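Local coordinates for protein GCN5-related N-acetyltransferase (Streptococcus suis, PDB 3G3S) that is a GCN5-related N-acetyltransferase-like protein that probably transfers an acetyl group from acetyl-coenzyme A to an amine of a substrate not yet identified, at residues 227-232 and 237-242; 220-225 and 241-246; 176-181 and 186-191; 111-116 and 204-209. One frame throughout, in Å; residues are numbered along the deposited sequence. Where two conformers were deposited one is given.

Contact 1: 227-232 and 237-242; sequences TSLKLA and YELDKA. With CAC (cacodylate ion), chain D.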
loop_
_atom_site.group_PDB
_atom_site.type_symbol
_atom_site.label_atom_id
_atom_site.label_comp_id
_atom_site.label_asym_id
_atom_site.label_seq_id
_atom_site.Cartn_x
_atom_site.Cartn_y
_atom_site.Cartn_z
ATOM N N THR A 227 32.365 -2.532 5.471
ATOM C CA THR A 227 32.597 -1.231 6.041
ATOM C C THR A 227 31.269 -0.566 6.330
ATOM O O THR A 227 31.075 0.054 7.385
ATOM C CB THR A 227 33.425 -0.367 5.069
ATOM O OG1 THR A 227 34.730 -0.920 4.985
ATOM C CG2 THR A 227 33.548 1.065 5.524
ATOM N N SER A 228 30.348 -0.696 5.385
ATOM C CA SER A 228 29.031 -0.136 5.555
ATOM C C SER A 228 28.284 -0.833 6.682
ATOM O O SER A 228 27.524 -0.183 7.407
ATOM C CB SER A 228 28.218 -0.257 4.276
ATOM O OG SER A 228 26.931 0.234 4.534
ATOM N N LEU A 229 28.505 -2.139 6.832
ATOM C CA LEU A 229 27.847 -2.899 7.877
ATOM C C LEU A 229 28.319 -2.394 9.222
ATOM O O LEU A 229 27.494 -2.145 10.114
ATOM C CB LEU A 229 28.121 -4.397 7.762
ATOM C CG LEU A 229 27.601 -5.233 8.935
ATOM C CD1 LEU A 229 26.081 -5.089 9.091
ATOM C CD2 LEU A 229 28.016 -6.657 8.765
ATOM N N LYS A 230 29.642 -2.233 9.345
ATOM C CA LYS A 230 30.237 -1.773 10.615
ATOM C C LYS A 230 29.727 -0.405 11.029
ATOM O O LYS A 230 29.559 -0.155 12.215
ATOM C CB LYS A 230 31.763 -1.812 10.555
ATOM C CG LYS A 230 32.336 -3.239 10.570
ATOM N N LEU A 231 29.480 0.475 10.060
ATOM C CA LEU A 231 28.867 1.768 10.312
ATOM C C LEU A 231 27.449 1.570 10.842
ATOM O O LEU A 231 27.053 2.142 11.873
ATOM C CB LEU A 231 28.824 2.592 9.028
ATOM C CG LEU A 231 28.089 3.935 9.026
ATOM C CD1 LEU A 231 28.403 4.794 10.258
ATOM C CD2 LEU A 231 28.397 4.694 7.735
ATOM N N ALA A 232 26.672 0.761 10.124
ATOM C CA ALA A 232 25.310 0.478 10.533
ATOM C C ALA A 232 25.290 -0.042 11.967
ATOM O O ALA A 232 24.419 0.359 12.727
ATOM C CB ALA A 232 24.634 -0.534 9.585
ATOM N N TYR A 237 22.061 -0.827 14.025
ATOM C CA TYR A 237 21.559 -1.954 13.251
ATOM C C TYR A 237 22.294 -3.233 13.642
ATOM O O TYR A 237 23.420 -3.195 14.151
ATOM C CB TYR A 237 21.696 -1.676 11.741
ATOM C CG TYR A 237 20.926 -0.476 11.258
ATOM C CD1 TYR A 237 19.608 -0.602 10.864
ATOM C CD2 TYR A 237 21.516 0.773 11.155
ATOM C CE1 TYR A 237 18.885 0.478 10.450
ATOM C CE2 TYR A 237 20.810 1.858 10.687
ATOM C CZ TYR A 237 19.491 1.706 10.306
ATOM O OH TYR A 237 18.738 2.786 9.892
ATOM N N GLU A 238 21.650 -4.370 13.434
ATOM C CA GLU A 238 22.271 -5.655 13.678
ATOM C C GLU A 238 22.199 -6.460 12.407
ATOM O O GLU A 238 21.198 -6.422 11.683
ATOM C CB GLU A 238 21.580 -6.416 14.794
ATOM C CG GLU A 238 21.821 -5.786 16.152
ATOM C CD GLU A 238 21.151 -6.532 17.278
ATOM O OE1 GLU A 238 20.695 -7.673 17.050
ATOM O OE2 GLU A 238 21.088 -5.963 18.397
ATOM N N LEU A 239 23.270 -7.192 12.154
ATOM C CA LEU A 239 23.385 -8.033 10.979
ATOM C C LEU A 239 22.299 -9.100 10.962
ATOM O O LEU A 239 21.989 -9.693 12.009
ATOM C CB LEU A 239 24.743 -8.728 10.974
ATOM C CG LEU A 239 24.992 -9.793 9.903
ATOM C CD1 LEU A 239 25.122 -9.194 8.495
ATOM C CD2 LEU A 239 26.254 -10.591 10.255
ATOM N N ASP A 240 21.700 -9.300 9.787
ATOM C CA ASP A 240 20.755 -10.374 9.547
ATOM C C ASP A 240 21.614 -11.473 8.927
ATOM O O ASP A 240 21.933 -12.469 9.572
ATOM C CB ASP A 240 19.624 -9.912 8.615
ATOM C CG ASP A 240 18.662 -11.049 8.212
ATOM O OD1 ASP A 240 18.817 -12.183 8.713
ATOM O OD2 ASP A 240 17.725 -10.792 7.410
ATOM N N LYS A 241 22.050 -11.273 7.695
ATOM C CA LYS A 241 22.900 -12.248 7.041
ATOM C C LYS A 241 23.596 -11.613 5.852
ATOM O O LYS A 241 23.120 -10.617 5.279
ATOM C CB LYS A 241 22.109 -13.482 6.538
ATOM C CG LYS A 241 21.002 -13.164 5.532
ATOM C CD LYS A 241 20.364 -14.404 4.888
ATOM C CE LYS A 241 21.234 -14.972 3.738
ATOM N NZ LYS A 241 20.567 -16.029 2.886
ATOM N N ALA A 242 24.722 -12.222 5.509
ATOM C CA ALA A 242 25.473 -11.892 4.341
ATOM C C ALA A 242 24.664 -12.490 3.204
ATOM O O ALA A 242 24.024 -13.513 3.401
ATOM C CB ALA A 242 26.831 -12.555 4.407
HETATM AS AS CAC D . 24.454 1.600 2.045
HETATM O O1 CAC D . 25.834 0.480 2.143
HETATM O O2 CAC D . 23.239 0.869 1.031
HETATM C C1 CAC D . 23.622 2.213 3.725
HETATM C C2 CAC D . 24.924 3.349 1.236
#
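The ring of Tyr237 turns an edge to Ala232, whose carbonyl carbon and oxygen lie near the ring plane on the CD2 side, 3.3 Å separating CD2 from Ala232 O. The methyl CB of Ala232 meets the same CD2 at 3.7 Å. Phe108 meets the tyrosine edge-to-face, and the ring of Trp221 is inclined to it at about 45°. Tyr237 CG stands anti to the carbonyl carbon (chi1 -61°), and the phenol reaches inward to give its OH a hydrogen bond with Pro219 O. The backbone does the fastening: Tyr237 N donates to Ala232 O at 2.9 Å. The bond links the last turns of helix 226-235 to the loop that leads into strand 239-248, the final strand of this GNAT fold. Further along, Leu229 and Leu239 cross at about a right angle and touch through single methyls, CD2 to CD1 at 3.9 Å, with Leu229 buried and Leu239 nearer the solvent. Next to them the strand has a classic beta bulge, Asp240 and Lys241 both facing Ala101. On another side of the helix Ser228 OG donates to O1 of a bound cacodylate ion at 2.6 Å.

Contact 2: 220-225 and 241-246; sequences SWDAHT and KAYQAY. With CAC (cacodylate ion), chain D.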
loop_
_atom_site.group_PDB
_atom_site.type_symbol
_atom_site.label_atom_id
_atom_site.label_comp_id
_atom_site.label_asym_id
_atom_site.label_seq_id
_atom_site.Cartn_x
_atom_site.Cartn_y
_atom_site.Cartn_z
ATOM N N SER A 220 15.660 2.007 6.911
ATOM C CA SER A 220 16.331 0.731 6.605
ATOM C C SER A 220 17.768 0.860 6.154
ATOM O O SER A 220 18.118 1.816 5.433
ATOM C CB SER A 220 15.586 0.019 5.458
ATOM O OG SER A 220 16.269 -1.141 5.058
ATOM N N TRP A 221 18.585 -0.123 6.513
ATOM C CA TRP A 221 19.979 -0.196 6.062
ATOM C C TRP A 221 20.263 -1.558 5.425
ATOM O O TRP A 221 19.968 -2.611 6.006
ATOM C CB TRP A 221 20.936 0.004 7.225
ATOM C CG TRP A 221 22.342 0.337 6.857
ATOM C CD1 TRP A 221 23.291 -0.506 6.352
ATOM C CD2 TRP A 221 22.989 1.590 7.041
ATOM N NE1 TRP A 221 24.481 0.147 6.188
ATOM C CE2 TRP A 221 24.336 1.438 6.604
ATOM C CE3 TRP A 221 22.567 2.836 7.517
ATOM C CZ2 TRP A 221 25.247 2.489 6.605
ATOM C CZ3 TRP A 221 23.491 3.890 7.529
ATOM C CH2 TRP A 221 24.814 3.700 7.076
ATOM N N ASP A 222 20.831 -1.539 4.227
ATOM C CA ASP A 222 21.237 -2.750 3.555
ATOM C C ASP A 222 22.672 -2.430 3.108
ATOM O O ASP A 222 22.899 -1.590 2.248
ATOM C CB ASP A 222 20.306 -3.074 2.402
ATOM C CG ASP A 222 20.405 -4.488 1.946
ATOM O OD1 ASP A 222 20.063 -5.412 2.703
ATOM O OD2 ASP A 222 20.726 -4.673 0.737
ATOM N N ALA A 223 23.636 -3.069 3.755
ATOM C CA ALA A 223 25.042 -2.741 3.607
ATOM C C ALA A 223 25.668 -3.251 2.310
ATOM O O ALA A 223 25.688 -4.445 2.057
ATOM C CB ALA A 223 25.820 -3.270 4.815
ATOM N N HIS A 224 26.236 -2.337 1.533
ATOM C CA HIS A 224 26.911 -2.695 0.291
ATOM C C HIS A 224 28.257 -3.355 0.537
ATOM O O HIS A 224 28.746 -4.115 -0.296
ATOM C CB HIS A 224 27.117 -1.462 -0.577
ATOM C CG HIS A 224 27.647 -1.767 -1.950
ATOM N ND1 HIS A 224 26.986 -2.589 -2.840
ATOM C CD2 HIS A 224 28.751 -1.319 -2.602
ATOM C CE1 HIS A 224 27.657 -2.637 -3.979
ATOM N NE2 HIS A 224 28.735 -1.875 -3.862
ATOM N N THR A 225 28.851 -3.073 1.698
ATOM C CA THR A 225 30.162 -3.591 2.063
ATOM C C THR A 225 30.241 -3.845 3.566
ATOM O O THR A 225 29.408 -3.372 4.332
ATOM C CB THR A 225 31.206 -2.549 1.781
ATOM O OG1 THR A 225 30.867 -1.376 2.526
ATOM C CG2 THR A 225 31.259 -2.194 0.287
ATOM N N LYS A 241 22.050 -11.273 7.695
ATOM C CA LYS A 241 22.900 -12.248 7.041
ATOM C C LYS A 241 23.596 -11.613 5.852
ATOM O O LYS A 241 23.120 -10.617 5.279
ATOM C CB LYS A 241 22.109 -13.482 6.538
ATOM C CG LYS A 241 21.002 -13.164 5.532
ATOM C CD LYS A 241 20.364 -14.404 4.888
ATOM C CE LYS A 241 21.234 -14.972 3.738
ATOM N NZ LYS A 241 20.567 -16.029 2.886
ATOM N N ALA A 242 24.722 -12.222 5.509
ATOM C CA ALA A 242 25.473 -11.892 4.341
ATOM C C ALA A 242 24.664 -12.490 3.204
ATOM O O ALA A 242 24.024 -13.513 3.401
ATOM C CB ALA A 242 26.831 -12.555 4.407
ATOM N N TYR A 243 24.634 -11.840 2.055
ATOM C CA TYR A 243 23.908 -12.409 0.929
ATOM C C TYR A 243 24.637 -12.159 -0.398
ATOM O O TYR A 243 25.450 -11.247 -0.498
ATOM C CB TYR A 243 22.468 -11.897 0.911
ATOM C CG TYR A 243 22.244 -10.457 0.531
ATOM C CD1 TYR A 243 22.174 -10.082 -0.785
ATOM C CD2 TYR A 243 21.989 -9.476 1.485
ATOM C CE1 TYR A 243 21.941 -8.795 -1.137
ATOM C CE2 TYR A 243 21.741 -8.155 1.112
ATOM C CZ TYR A 243 21.721 -7.842 -0.209
ATOM O OH TYR A 243 21.458 -6.580 -0.645
ATOM N N GLN A 244 24.354 -13.005 -1.387
ATOM C CA GLN A 244 24.972 -12.905 -2.703
ATOM C C GLN A 244 24.419 -11.787 -3.586
ATOM O O GLN A 244 23.209 -11.600 -3.693
ATOM C CB GLN A 244 24.804 -14.222 -3.495
ATOM C CG GLN A 244 25.455 -15.468 -2.842
ATOM C CD GLN A 244 25.454 -16.700 -3.745
ATOM O OE1 GLN A 244 25.135 -16.619 -4.942
ATOM N NE2 GLN A 244 25.817 -17.856 -3.169
ATOM N N ALA A 245 25.322 -11.094 -4.269
ATOM C CA ALA A 245 24.962 -10.037 -5.212
ATOM C C ALA A 245 25.932 -10.084 -6.382
ATOM O O ALA A 245 27.050 -10.638 -6.256
ATOM C CB ALA A 245 24.971 -8.627 -4.530
ATOM N N TYR A 246 25.474 -9.522 -7.503
ATOM C CA TYR A 246 26.246 -9.425 -8.740
ATOM C C TYR A 246 26.099 -8.057 -9.392
ATOM O O TYR A 246 25.060 -7.424 -9.277
ATOM C CB TYR A 246 25.787 -10.483 -9.761
ATOM C CG TYR A 246 25.993 -11.922 -9.357
ATOM C CD1 TYR A 246 25.027 -12.615 -8.621
ATOM C CD2 TYR A 246 27.134 -12.608 -9.732
ATOM C CE1 TYR A 246 25.193 -13.928 -8.278
ATOM C CE2 TYR A 246 27.312 -13.926 -9.382
ATOM C CZ TYR A 246 26.356 -14.576 -8.638
ATOM O OH TYR A 246 26.581 -15.881 -8.293
HETATM AS AS CAC D . 24.454 1.600 2.045
HETATM O O1 CAC D . 25.834 0.480 2.143
HETATM O O2 CAC D . 23.239 0.869 1.031
HETATM C C1 CAC D . 23.622 2.213 3.725
HETATM C C2 CAC D . 24.924 3.349 1.236
#
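The carboxylate of Asp222 lies at the edge of the Tyr243 ring, beside OH and CE2, the two planes only 22° apart. Tyr243 OH donates to Asp222 OD2 over a very short 2.5 Å, while OD1 of Asp222 rests 3.6 Å from CE2 of Tyr243. The phenol gets there from the crowded position between backbone N and carbonyl carbon (chi1 71°), a setting that carries the ring across toward the other strand. Arg99 grips the pair, its NH2 forming a salt bridge to Asp222 OD2 and its NE bonding to Tyr243 OH. In the mixed sheet of this GNAT fold, strand 94-102, which carries Arg99, runs between strands 218-223 and 239-248, and the bond between the two side chains thus spans a strand. Residues 221-224 border a bound cacodylate ion, probably from the crystallisation liquor. Its methyl C1 lies over one face of the Trp221 indole, an approach so unusually short that the exact placement of the methyl is doubtful. From the same segment His224 N donates to cacodylate O1 at 2.9 Å, nearly straight at 169°. Thr225 follows as the N-cap of helix 226-235, its OG1 bonded to Ser228 N.

Contact 3: 176-181 and 186-191; sequences SSYASY and EIEVDT. With EDO (1,2-ethanediol), chain F.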
loop_
_atom_site.group_PDB
_atom_site.type_symbol
_atom_site.label_atom_id
_atom_site.label_comp_id
_atom_site.label_asym_id
_atom_site.label_seq_id
_atom_site.Cartn_x
_atom_site.Cartn_y
_atom_site.Cartn_z
ATOM N N SER A 176 20.590 9.813 2.573
ATOM C CA SER A 176 19.286 10.100 1.970
ATOM C C SER A 176 18.535 8.842 1.582
ATOM O O SER A 176 19.038 7.734 1.698
ATOM C CB SER A 176 19.467 11.011 0.733
ATOM O OG SER A 176 18.244 11.373 0.125
ATOM N N SER A 177 17.295 9.035 1.162
ATOM C CA SER A 177 16.460 7.945 0.789
ATOM C C SER A 177 16.772 7.498 -0.639
ATOM O O SER A 177 16.498 8.232 -1.572
ATOM C CB SER A 177 15.002 8.365 0.877
ATOM O OG SER A 177 14.800 9.572 0.188
ATOM N N TYR A 178 17.359 6.314 -0.781
ATOM C CA TYR A 178 17.564 5.707 -2.111
ATOM C C TYR A 178 16.206 5.297 -2.711
ATOM O O TYR A 178 15.969 5.305 -3.966
ATOM C CB TYR A 178 18.427 4.470 -1.940
ATOM C CG TYR A 178 18.829 3.776 -3.246
ATOM C CD1 TYR A 178 19.978 4.182 -3.948
ATOM C CD2 TYR A 178 18.114 2.707 -3.736
ATOM C CE1 TYR A 178 20.366 3.539 -5.133
ATOM C CE2 TYR A 178 18.498 2.059 -4.939
ATOM C CZ TYR A 178 19.622 2.480 -5.618
ATOM O OH TYR A 178 19.990 1.830 -6.785
ATOM N N ALA A 179 15.324 4.903 -1.796
ATOM C CA ALA A 179 13.961 4.521 -2.058
ATOM C C ALA A 179 13.124 4.753 -0.788
ATOM O O ALA A 179 13.646 4.939 0.336
ATOM C CB ALA A 179 13.884 3.053 -2.487
ATOM N N SER A 180 11.825 4.716 -1.019
ATOM C CA SER A 180 10.765 4.903 -0.031
ATOM C C SER A 180 9.715 3.826 -0.199
ATOM O O SER A 180 9.406 3.419 -1.337
ATOM C CB SER A 180 10.044 6.232 -0.279
ATOM O OG SER A 180 10.925 7.300 -0.328
ATOM N N TYR A 181 9.143 3.388 0.910
ATOM C CA TYR A 181 7.998 2.481 0.870
ATOM C C TYR A 181 6.974 3.056 1.856
ATOM O O TYR A 181 7.240 4.063 2.488
ATOM C CB TYR A 181 8.376 1.033 1.141
ATOM C CG TYR A 181 8.907 0.758 2.521
ATOM C CD1 TYR A 181 10.211 1.090 2.855
ATOM C CD2 TYR A 181 8.110 0.157 3.491
ATOM C CE1 TYR A 181 10.705 0.848 4.141
ATOM C CE2 TYR A 181 8.603 -0.092 4.769
ATOM C CZ TYR A 181 9.908 0.252 5.076
ATOM O OH TYR A 181 10.413 0.008 6.346
ATOM N N GLU A 186 14.869 3.393 2.360
ATOM C CA GLU A 186 16.072 2.587 2.240
ATOM C C GLU A 186 17.200 3.587 2.153
ATOM O O GLU A 186 17.219 4.438 1.252
ATOM C CB GLU A 186 16.016 1.719 0.992
ATOM C CG GLU A 186 17.125 0.714 0.911
ATOM C CD GLU A 186 16.948 -0.426 1.888
ATOM O OE1 GLU A 186 16.190 -1.384 1.595
ATOM O OE2 GLU A 186 17.596 -0.369 2.934
ATOM N N ILE A 187 18.140 3.515 3.101
ATOM C CA ILE A 187 19.165 4.514 3.200
ATOM C C ILE A 187 20.335 4.342 2.249
ATOM O O ILE A 187 20.765 3.236 1.937
ATOM C CB ILE A 187 19.723 4.601 4.675
ATOM C CG1 ILE A 187 18.632 5.073 5.584
ATOM C CG2 ILE A 187 20.984 5.516 4.737
ATOM C CD1 ILE A 187 19.099 5.267 7.059
ATOM N N GLU A 188 20.790 5.489 1.762
ATOM C CA GLU A 188 21.959 5.626 0.926
ATOM C C GLU A 188 22.810 6.621 1.673
ATOM O O GLU A 188 22.316 7.696 1.989
ATOM C CB GLU A 188 21.569 6.249 -0.394
ATOM C CG GLU A 188 22.715 6.715 -1.286
ATOM C CD GLU A 188 23.507 5.591 -1.940
ATOM O OE1 GLU A 188 23.100 4.418 -1.911
ATOM O OE2 GLU A 188 24.554 5.916 -2.518
ATOM N N VAL A 189 24.065 6.267 1.926
ATOM C CA VAL A 189 25.018 7.166 2.534
ATOM C C VAL A 189 26.219 7.271 1.597
ATOM O O VAL A 189 26.710 6.246 1.072
ATOM C CB VAL A 189 25.481 6.672 3.915
ATOM C CG1 VAL A 189 26.436 7.662 4.507
ATOM C CG2 VAL A 189 24.286 6.470 4.841
ATOM N N ASP A 190 26.708 8.497 1.394
ATOM C CA ASP A 190 27.866 8.744 0.536
ATOM C C ASP A 190 28.734 9.884 1.093
ATOM O O ASP A 190 28.195 10.859 1.635
ATOM C CB ASP A 190 27.386 9.155 -0.845
ATOM C CG ASP A 190 26.740 8.013 -1.633
ATOM O OD1 ASP A 190 27.462 7.046 -1.943
ATOM O OD2 ASP A 190 25.544 8.122 -2.015
ATOM N N THR A 191 30.059 9.760 0.962
ATOM C CA THR A 191 30.982 10.806 1.338
ATOM C C THR A 191 31.974 11.034 0.219
ATOM O O THR A 191 32.484 10.085 -0.359
ATOM C CB THR A 191 31.711 10.449 2.603
ATOM O OG1 THR A 191 30.733 10.250 3.629
ATOM C CG2 THR A 191 32.694 11.562 3.023
HETATM C C1 EDO F . 20.740 1.524 -1.620
HETATM O O1 EDO F . 22.073 1.876 -1.231
HETATM C C2 EDO F . 20.372 0.131 -1.131
HETATM O O2 EDO F . 21.183 -0.239 -0.009
#
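Ser176 and Glu188 form an antiparallel hydrogen-bonded pair, with one bond each way: Ser176 N donates to Glu188 O and Glu188 N to Ser176 O, each at 2.8 Å. Glu186 O accepts Tyr178 N at 2.8 Å with a bent N-H angle of 144°, and Glu186 N returns a bond to Ala179 O at 2.8 Å. Ser176 O takes an additional CA-H contact from Ile187, CA to O 3.6 Å. The two strands form an antiparallel beta hairpin, 170-181 with 184-191, in the central sheet of the GNAT fold; a beta bulge between Ser177 and Ala179 shifts the register by one, and Tyr178 sits at the corner. Several side-chain groups find partners beyond the hairpin. Ser176 OG bonds to Leu146 O, Ser177 OG to Leu161 N and Tyr178 OH to Ser51 OG, while the carboxylate of Glu186, bent at chi2 (73°), bonds through OE1 to Thr19 and through OE2 to Ser220. Glu188, also bent there, swings OE1 to within 3.7 Å of Tyr178 CD1. The same OE1 lies 2.8 Å from O1 of a bound 1,2-ethanediol, whose carbon C1 covers one face of the tyrosine ring toward its rim.

Contact 4: 111-116 and 204-209; sequences GHLQKL and CAAQLI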
loop_
_atom_site.group_PDB
_atom_site.type_symbol
_atom_site.label_atom_id
_atom_site.label_comp_id
_atom_site.label_asym_id
_atom_site.label_seq_id
_atom_site.Cartn_x
_atom_site.Cartn_y
_atom_site.Cartn_z
ATOM N N GLY A 111 19.639 8.870 22.179
ATOM C CA GLY A 111 20.642 9.717 22.856
ATOM C C GLY A 111 21.967 9.649 22.137
ATOM O O GLY A 111 22.610 10.660 21.867
ATOM N N HIS A 112 22.350 8.421 21.835
ATOM C CA HIS A 112 23.555 8.101 21.099
ATOM C C HIS A 112 23.553 8.741 19.719
ATOM O O HIS A 112 24.551 9.331 19.304
ATOM C CB HIS A 112 23.639 6.575 21.025
ATOM C CG HIS A 112 24.568 6.032 19.988
ATOM N ND1 HIS A 112 25.917 6.307 19.972
ATOM C CD2 HIS A 112 24.350 5.140 18.989
ATOM C CE1 HIS A 112 26.482 5.645 18.977
ATOM N NE2 HIS A 112 25.552 4.930 18.366
ATOM N N LEU A 113 22.432 8.645 19.019
ATOM C CA LEU A 113 22.350 9.196 17.673
ATOM C C LEU A 113 22.495 10.696 17.700
ATOM O O LEU A 113 23.180 11.275 16.857
ATOM C CB LEU A 113 21.025 8.818 16.997
ATOM C CG LEU A 113 20.858 7.328 16.694
ATOM C CD1 LEU A 113 19.449 7.091 16.253
ATOM C CD2 LEU A 113 21.883 6.816 15.647
ATOM N N GLN A 114 21.823 11.333 18.649
ATOM C CA GLN A 114 21.899 12.776 18.757
ATOM C C GLN A 114 23.326 13.203 19.069
ATOM O O GLN A 114 23.761 14.203 18.548
ATOM C CB GLN A 114 20.937 13.325 19.816
ATOM C CG GLN A 114 20.828 14.846 19.793
ATOM C CD GLN A 114 20.249 15.397 18.485
ATOM O OE1 GLN A 114 19.152 15.018 18.066
ATOM N NE2 GLN A 114 20.977 16.317 17.855
ATOM N N LYS A 115 24.047 12.461 19.911
ATOM C CA LYS A 115 25.453 12.804 20.190
ATOM C C LYS A 115 26.304 12.806 18.921
ATOM O O LYS A 115 27.131 13.688 18.744
ATOM C CB LYS A 115 26.091 11.862 21.208
ATOM C CG LYS A 115 27.532 12.248 21.564
ATOM N N LEU A 116 26.099 11.822 18.052
ATOM C CA LEU A 116 26.825 11.746 16.792
ATOM C C LEU A 116 26.525 12.975 15.944
ATOM O O LEU A 116 27.418 13.535 15.306
ATOM C CB LEU A 116 26.455 10.471 16.025
ATOM C CG LEU A 116 26.804 9.126 16.664
ATOM C CD1 LEU A 116 26.282 7.950 15.840
ATOM C CD2 LEU A 116 28.322 8.981 16.909
ATOM N N CYS A 204 25.558 12.301 9.362
ATOM C CA CYS A 204 24.366 12.503 8.533
ATOM C C CYS A 204 23.429 11.291 8.579
ATOM O O CYS A 204 22.234 11.457 8.387
ATOM C CB CYS A 204 24.727 12.900 7.079
ATOM S SG CYS A 204 25.927 11.873 6.241
ATOM N N ALA A 205 23.975 10.088 8.785
ATOM C CA ALA A 205 23.167 8.891 8.932
ATOM C C ALA A 205 22.396 9.014 10.229
ATOM O O ALA A 205 21.189 8.800 10.256
ATOM C CB ALA A 205 24.021 7.667 8.952
ATOM N N ALA A 206 23.083 9.437 11.286
ATOM C CA ALA A 206 22.406 9.594 12.576
ATOM C C ALA A 206 21.253 10.572 12.450
ATOM O O ALA A 206 20.150 10.286 12.898
ATOM C CB ALA A 206 23.398 10.022 13.689
ATOM N N GLN A 207 21.501 11.715 11.822
ATOM C CA GLN A 207 20.465 12.744 11.636
ATOM C C GLN A 207 19.286 12.238 10.839
ATOM O O GLN A 207 18.138 12.495 11.179
ATOM C CB GLN A 207 21.067 13.939 10.912
ATOM C CG GLN A 207 20.140 15.145 10.612
ATOM C CD GLN A 207 19.879 15.988 11.834
ATOM O OE1 GLN A 207 19.191 15.556 12.757
ATOM N NE2 GLN A 207 20.405 17.201 11.840
ATOM N N LEU A 208 19.574 11.553 9.735
ATOM C CA LEU A 208 18.509 11.001 8.896
ATOM C C LEU A 208 17.629 10.020 9.683
ATOM O O LEU A 208 16.402 10.102 9.608
ATOM C CB LEU A 208 19.102 10.306 7.664
ATOM C CG LEU A 208 18.100 9.667 6.696
ATOM C CD1 LEU A 208 17.068 10.680 6.243
ATOM C CD2 LEU A 208 18.809 9.025 5.513
ATOM N N ILE A 209 18.266 9.106 10.417
ATOM C CA ILE A 209 17.566 8.106 11.244
ATOM C C ILE A 209 16.644 8.862 12.187
ATOM O O ILE A 209 15.457 8.604 12.238
ATOM C CB ILE A 209 18.559 7.208 12.023
ATOM C CG1 ILE A 209 19.296 6.277 11.046
ATOM C CG2 ILE A 209 17.829 6.376 13.145
ATOM C CD1 ILE A 209 20.502 5.521 11.600
#
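Leu113 sends its side chain across to Ala206 and Ile209, and can be followed outward from the backbone. Its CB points toward helix 200-214 and carries CG anti to the carbonyl carbon, beside the backbone N (chi1 -67°). At CG the chain forks. The CD2 branch comes down over the small alanine, 4.1 Å from Ala206 CB and hardly farther from its CA. The CD1 branch runs on to Ile209 and ends against the CG2 methyl at 3.6 Å, the two side chains crossing at about a right angle. Behind this fork the backbone itself is close: Leu113 O lies 3.4 Å from Ala206 CB, and the CA atoms of Leu113 and Ala206 are 5.1 Å apart, an approach that the small size of the alanine permits. One turn along, Leu116 closes over the same methyl, its CB 3.9 Å from Ala206 CB. No hydrogen bond crosses between the segments. The helix axes come within 8.3 Å and run at 133° to each other, thus nearer antiparallel than parallel. Leu235 touches Leu113, Leu116 and Ile209, and Phe108 also packs on Leu113 and Ile209. In this apolar helix-helix packing helix 110-118 lies on helix 200-214; the loop between strand 184-191 and helix 200-214 corresponds in position to the one that binds the pyrophosphate of acetyl-coenzyme A in GNAT enzymes, and probably does so here.

How the contacts relate
Contacts 1 and 2, with centres about 8 Å apart, share Lys241 and Ala242 and meet at the cacodylate, where Ser228 OG also lies 3.0 Å from Trp221 NE1, a probable hydrogen bond. Contact 3 adjoins contact 2 in the sheet: Ser220 O takes Ile187 N at 2.9 Å. The side chain of Glu188 comes within about 4 Å of the cacodylate, which may mark a pocket. Contact 4 is farthest from contact 2, about 22 Å between centres, yet its helix 200-214 backs the hairpin of contact 3, Leu208 CD2 standing 3.5 Å from Ser176 N. Ile209 CD1 reaches Tyr237 OH of contact 1 at 3.7 Å, tying that helix to the turn before strand 239-248.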